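Local structure of glycosyl hyrolase, family 3 (Deinococcus radiodurans, 3TEV) at residues 226-231 / 235-240; 183-188 / 197-202. The protein belongs to glycoside hydrolase family 3 and probably hydrolyses O-glycosidic bonds, using a TIM-barrel catalytic domain. All blocks are in the same frame, centred on the assembly; numbering follows the deposited sequence.

Contact 1 (226-231 / 235-240)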
loop_
_atom_site.group_PDB
_atom_site.type_symbol
_atom_site.label_atom_id
_atom_site.label_comp_id
_atom_site.label_asym_id
_atom_site.label_seq_id
_atom_site.Cartn_x
_atom_site.Cartn_y
_atom_site.Cartn_z
ATOM N N HIS A 226 0.827 5.898 8.949
ATOM C CA HIS A 226 1.002 7.248 9.491
ATOM C C HIS A 226 1.144 7.188 11.021
ATOM O O HIS A 226 0.341 7.758 11.737
ATOM C CB HIS A 226 -0.193 8.152 9.148
ATOM C CG HIS A 226 -0.517 8.241 7.692
ATOM N ND1 HIS A 226 0.451 8.366 6.709
ATOM C CD2 HIS A 226 -1.711 8.267 7.051
ATOM C CE1 HIS A 226 -0.138 8.434 5.529
ATOM N NE2 HIS A 226 -1.448 8.382 5.708
ATOM N N ILE A 227 2.157 6.496 11.518
ATOM C CA ILE A 227 2.320 6.326 12.957
ATOM C C ILE A 227 3.719 6.753 13.370
ATOM O O ILE A 227 4.680 6.494 12.657
ATOM C CB ILE A 227 2.087 4.845 13.356
ATOM C CG1 ILE A 227 0.676 4.401 12.950
ATOM C CG2 ILE A 227 2.340 4.609 14.867
ATOM C CD1 ILE A 227 0.535 2.876 12.873
ATOM N N VAL A 228 3.820 7.412 14.516
ATOM C CA VAL A 228 5.104 7.854 15.040
ATOM C C VAL A 228 5.620 6.775 15.998
ATOM O O VAL A 228 4.937 6.436 16.976
ATOM C CB VAL A 228 4.998 9.256 15.762
ATOM C CG1 VAL A 228 6.359 9.731 16.235
ATOM C CG2 VAL A 228 4.381 10.313 14.840
ATOM N N TYR A 229 6.798 6.219 15.703
ATOM C CA TYR A 229 7.473 5.262 16.611
ATOM C C TYR A 229 8.636 5.957 17.309
ATOM O O TYR A 229 9.667 6.205 16.674
ATOM C CB TYR A 229 7.968 4.033 15.845
ATOM C CG TYR A 229 6.834 3.287 15.198
ATOM C CD1 TYR A 229 6.362 2.072 15.712
ATOM C CD2 TYR A 229 6.195 3.828 14.089
ATOM C CE1 TYR A 229 5.271 1.414 15.117
ATOM C CE2 TYR A 229 5.142 3.189 13.489
ATOM C CZ TYR A 229 4.674 1.998 13.998
ATOM O OH TYR A 229 3.608 1.417 13.331
ATOM N N ASP A 230 8.457 6.281 18.595
ATOM C CA ASP A 230 9.487 6.927 19.418
ATOM C C ASP A 230 10.876 6.289 19.292
ATOM O O ASP A 230 11.896 6.982 19.313
ATOM C CB ASP A 230 9.106 6.900 20.908
ATOM C CG ASP A 230 7.870 7.724 21.234
ATOM O OD1 ASP A 230 7.344 8.442 20.366
ATOM O OD2 ASP A 230 7.416 7.652 22.391
ATOM N N ALA A 231 10.915 4.967 19.184
ATOM C CA ALA A 231 12.184 4.249 19.221
ATOM C C ALA A 231 12.895 4.289 17.870
ATOM O O ALA A 231 14.060 3.952 17.801
ATOM C CB ALA A 231 11.982 2.807 19.691
ATOM N N GLU A 235 10.133 12.180 15.559
ATOM C CA GLU A 235 9.697 13.430 14.941
ATOM C C GLU A 235 8.738 13.291 13.759
ATOM O O GLU A 235 8.069 14.259 13.399
ATOM C CB GLU A 235 10.905 14.259 14.483
ATOM C CG GLU A 235 11.759 14.825 15.620
ATOM C CD GLU A 235 12.738 15.887 15.120
ATOM O OE1 GLU A 235 12.849 16.960 15.773
ATOM O OE2 GLU A 235 13.375 15.644 14.059
ATOM N N HIS A 236 8.700 12.132 13.121
ATOM C CA HIS A 236 7.919 11.999 11.889
ATOM C C HIS A 236 7.116 10.706 11.890
ATOM O O HIS A 236 7.590 9.686 12.400
ATOM C CB HIS A 236 8.836 12.028 10.657
ATOM C CG HIS A 236 9.685 13.255 10.559
ATOM N ND1 HIS A 236 9.166 14.500 10.274
ATOM C CD2 HIS A 236 11.022 13.429 10.709
ATOM C CE1 HIS A 236 10.145 15.388 10.258
ATOM N NE2 HIS A 236 11.281 14.765 10.521
ATOM N N PRO A 237 5.901 10.734 11.324
ATOM C CA PRO A 237 5.220 9.448 11.080
ATOM C C PRO A 237 6.044 8.600 10.105
ATOM O O PRO A 237 6.795 9.154 9.276
ATOM C CB PRO A 237 3.899 9.853 10.430
ATOM C CG PRO A 237 4.130 11.242 9.898
ATOM C CD PRO A 237 5.165 11.887 10.778
ATOM N N ALA A 238 5.901 7.280 10.187
ATOM C CA ALA A 238 6.671 6.363 9.334
ATOM C C ALA A 238 6.642 6.729 7.839
ATOM O O ALA A 238 7.681 6.690 7.151
ATOM C CB ALA A 238 6.217 4.955 9.540
ATOM N N THR A 239 5.461 7.124 7.355
ATOM C CA THR A 239 5.261 7.451 5.949
ATOM C C THR A 239 6.105 8.651 5.520
ATOM O O THR A 239 6.341 8.849 4.323
ATOM C CB THR A 239 3.784 7.796 5.675
ATOM O OG1 THR A 239 3.389 8.793 6.615
ATOM C CG2 THR A 239 2.894 6.610 5.939
ATOM N N LEU A 240 6.552 9.458 6.482
ATOM C CA LEU A 240 7.348 10.656 6.154
ATOM C C LEU A 240 8.743 10.602 6.764
ATOM O O LEU A 240 9.418 11.630 6.880
ATOM C CB LEU A 240 6.627 11.926 6.633
ATOM C CG LEU A 240 5.185 12.154 6.147
ATOM C CD1 LEU A 240 4.539 13.342 6.879
ATOM C CD2 LEU A 240 5.077 12.317 4.603
HETATM O O HOH W 1 8.199 7.360 13.480
#

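Contact 2 (183-188 / 197-202)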
loop_
_atom_site.group_PDB
_atom_site.type_symbol
_atom_site.label_atom_id
_atom_site.label_comp_id
_atom_site.label_asym_id
_atom_site.label_seq_id
_atom_site.Cartn_x
_atom_site.Cartn_y
_atom_site.Cartn_z
ATOM N N HIS A 183 0.459 -1.522 13.070
ATOM C CA HIS A 183 -0.644 -0.692 13.592
ATOM C C HIS A 183 -1.290 -1.284 14.833
ATOM O O HIS A 183 -2.242 -0.703 15.384
ATOM C CB HIS A 183 -1.742 -0.547 12.540
ATOM C CG HIS A 183 -2.373 0.814 12.502
ATOM N ND1 HIS A 183 -3.025 1.373 13.588
ATOM C CD2 HIS A 183 -2.451 1.733 11.503
ATOM C CE1 HIS A 183 -3.471 2.577 13.263
ATOM N NE2 HIS A 183 -3.136 2.821 12.005
ATOM N N GLY A 184 -0.793 -2.439 15.264
ATOM C CA GLY A 184 -1.469 -3.215 16.290
ATOM C C GLY A 184 -1.762 -2.554 17.631
ATOM O O GLY A 184 -2.796 -2.828 18.242
ATOM N N ASP A 185 -0.871 -1.686 18.103
ATOM C CA ASP A 185 -0.968 -1.207 19.486
ATOM C C ASP A 185 -0.637 0.281 19.660
ATOM O O ASP A 185 0.205 0.666 20.472
ATOM C CB ASP A 185 -0.110 -2.092 20.392
ATOM C CG ASP A 185 -0.341 -1.827 21.868
ATOM O OD1 ASP A 185 -1.467 -1.449 22.274
ATOM O OD2 ASP A 185 0.626 -1.998 22.628
ATOM N N THR A 186 -1.344 1.107 18.894
ATOM C CA THR A 186 -1.074 2.551 18.792
ATOM C C THR A 186 -1.920 3.337 19.792
ATOM O O THR A 186 -2.990 2.866 20.173
ATOM C CB THR A 186 -1.338 3.054 17.349
ATOM O OG1 THR A 186 -2.689 2.768 16.963
ATOM C CG2 THR A 186 -0.429 2.350 16.372
ATOM N N HIS A 187 -1.419 4.491 20.247
ATOM C CA HIS A 187 -2.206 5.409 21.098
ATOM C C HIS A 187 -2.332 6.816 20.493
ATOM O O HIS A 187 -1.330 7.428 20.099
ATOM C CB HIS A 187 -1.734 5.433 22.575
ATOM C CG HIS A 187 -0.388 6.070 22.809
ATOM N ND1 HIS A 187 0.768 5.334 22.999
ATOM C CD2 HIS A 187 -0.023 7.371 22.939
ATOM C CE1 HIS A 187 1.788 6.152 23.202
ATOM N NE2 HIS A 187 1.335 7.394 23.172
ATOM N N GLN A 188 -3.577 7.290 20.386
ATOM C CA GLN A 188 -3.894 8.625 19.869
ATOM C C GLN A 188 -4.266 9.569 20.991
ATOM O O GLN A 188 -5.209 9.325 21.736
ATOM C CB GLN A 188 -5.079 8.588 18.903
ATOM C CG GLN A 188 -4.768 8.164 17.507
ATOM C CD GLN A 188 -5.799 8.665 16.512
ATOM O OE1 GLN A 188 -5.667 9.760 15.948
ATOM N NE2 GLN A 188 -6.824 7.855 16.272
ATOM N N VAL A 197 3.519 5.051 18.924
ATOM C CA VAL A 197 3.909 3.828 19.593
ATOM C C VAL A 197 5.158 4.177 20.383
ATOM O O VAL A 197 6.137 4.648 19.822
ATOM C CB VAL A 197 4.181 2.694 18.589
ATOM C CG1 VAL A 197 4.799 1.465 19.281
ATOM C CG2 VAL A 197 2.903 2.312 17.875
ATOM N N SER A 198 5.117 3.967 21.689
ATOM C CA SER A 198 6.232 4.390 22.530
ATOM C C SER A 198 7.098 3.225 23.050
ATOM O O SER A 198 7.968 3.426 23.902
ATOM C CB SER A 198 5.701 5.203 23.701
ATOM O OG SER A 198 4.967 4.322 24.537
ATOM N N LYS A 199 6.850 2.017 22.543
ATOM C CA LYS A 199 7.637 0.819 22.888
ATOM C C LYS A 199 9.097 0.962 22.493
ATOM O O LYS A 199 9.424 1.649 21.519
ATOM C CB LYS A 199 7.074 -0.404 22.153
ATOM C CG LYS A 199 5.655 -0.764 22.549
ATOM C CD LYS A 199 5.125 -1.926 21.730
ATOM C CE LYS A 199 3.704 -2.245 22.153
ATOM N NZ LYS A 199 3.131 -3.376 21.371
ATOM N N SER A 200 9.965 0.277 23.231
ATOM C CA SER A 200 11.389 0.214 22.915
ATOM C C SER A 200 11.656 -0.561 21.627
ATOM O O SER A 200 10.800 -1.322 21.142
ATOM C CB SER A 200 12.146 -0.456 24.062
ATOM O OG SER A 200 11.806 -1.837 24.124
ATOM N N ARG A 201 12.861 -0.377 21.098
ATOM C CA ARG A 201 13.309 -1.090 19.907
ATOM C C ARG A 201 13.230 -2.608 20.081
ATOM O O ARG A 201 12.691 -3.296 19.215
ATOM C CB ARG A 201 14.731 -0.662 19.502
ATOM C CG ARG A 201 15.273 -1.363 18.248
ATOM C CD ARG A 201 14.289 -1.217 17.071
ATOM N NE ARG A 201 14.718 -1.975 15.901
ATOM C CZ ARG A 201 15.500 -1.483 14.946
ATOM N NH1 ARG A 201 15.937 -0.226 15.012
ATOM N NH2 ARG A 201 15.841 -2.247 13.921
ATOM N N ALA A 202 13.762 -3.117 21.193
ATOM C CA ALA A 202 13.739 -4.558 21.471
ATOM C C ALA A 202 12.303 -5.102 21.472
ATOM O O ALA A 202 12.039 -6.168 20.927
ATOM C CB ALA A 202 14.456 -4.878 22.802
#

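Contact 1 (226-231 / 235-240)
Ile227 and Val228 run past Pro237 and Ala238 at a steep angle, the two chain directions 130° apart, and come closest at Val228 CA and Pro237 CA, 4.3 Å from each other. The carbonyl of Ile227 is the main backbone link. Its O accepts the N-H of Ala238 at 2.9 Å, and the same oxygen also meets Pro237 CA at 3.4 Å in a CH...O contact. Two residues further on, a water bridges Tyr229 N and His236 O, so a second backbone link is made without direct contact. Leu240 N turns back to Pro237 O, closing the tight 3-10 turn that presents Thr239.

At the other end, Thr239 reaches the edge of the His226 imidazole, where OG1 lies in the ring plane 3.0 Å from ND1. The bond is fairly straight, at 161°. With chi1 at 52°, OG1 sits between Thr239's own backbone N and carbonyl carbon, facing the histidine. Since NE2 of His226 is bonded to the backbone O of Ser263, both ring nitrogens have partners and the ring's rotation is fixed.

Van der Waals contacts fill in between: Val228 CG2 lies 3.9 Å from Pro237 N and 4.4 Å from Pro237 CD, and Pro237 CB lies 3.9 Å from His226 C. The Tyr229 ring only grazes Ala238 CB, and its hydroxyl is held by Gly182 O.

Both segments belong to the connection between strand 221-224 and helix 242-252, a beta-alpha loop at the C-terminal end of a TIM barrel. His226 leans there toward the end of strand 258-261, the region that carries the nucleophilic aspartate in family 3 relatives.

Contact 2 (183-188 / 197-202)
Asp185 and Lys199 meet through a salt bridge, OD2 to NZ at 3.1 Å; as a hydrogen bond it is weak. The lysine is fully extended beyond CG and brings its ammonium to the carboxylate at about a right angle to the aspartate side chain. Next to this pair, Thr186 CG2 packs on Val197 CG2 at 3.7 Å, and the same valine methyl lies 4.1 Å from Asp185 O. Farther along, Ser198 OG meets the edge of the His187 ring, near its plane and 3.9 Å from CE1, a van der Waals contact only.

The second shell explains the placement. With CG anti to the backbone N (chi1 -170°), the Asp185 carboxylate swings to where OD2 meets Lys199, and OD1 takes the amide N-H groups of Asn139 and Asn142, which fix the carboxylate. Lys199 NZ has its stronger partner in Glu208, so the ammonium is shared by two acids and its positive charge is probably stabilised. Asn142 also binds Thr186 O, while a backbone bond between His187 and Arg196 draws the two segments together.

Beyond Lys199 the chain enters helix 201-206. Ser200 is its N-cap, and with Glu203 OE1 accepting from Ser200 N the start of the helix is consistent with a capping box.

The contact thus closes the long loop that follows strand 174-180 of the TIM barrel. The connection between the two segments holds an Asp-Ser-His sequence, which in family 3 beta-N-acetylglucosaminidases supplies the catalytic Asp-His pair; by analogy it probably does so here.

Contacts 1 and 2 have centres about 10 Å apart and belong to successive beta-alpha loops of the barrel, those after strands 174-180 and 221-224. A small two-stranded parallel sheet joins them: Val228 O lies 2.8 Å from Val197 N, and Asp230 N lies 3.1 Å from Val197 O, both probable hydrogen bonds. Further out, Ala231 CB packs on Lys199 O at 3.4 Å. On the barrel side, Ile227 touches His183, connecting the start of each loop. Val197 is the shared residue, its side chain in contact 2 and its backbone bonded to 228-230. Together they join two loops at the C-terminal end of the barrel, where family 3 enzymes place their active site.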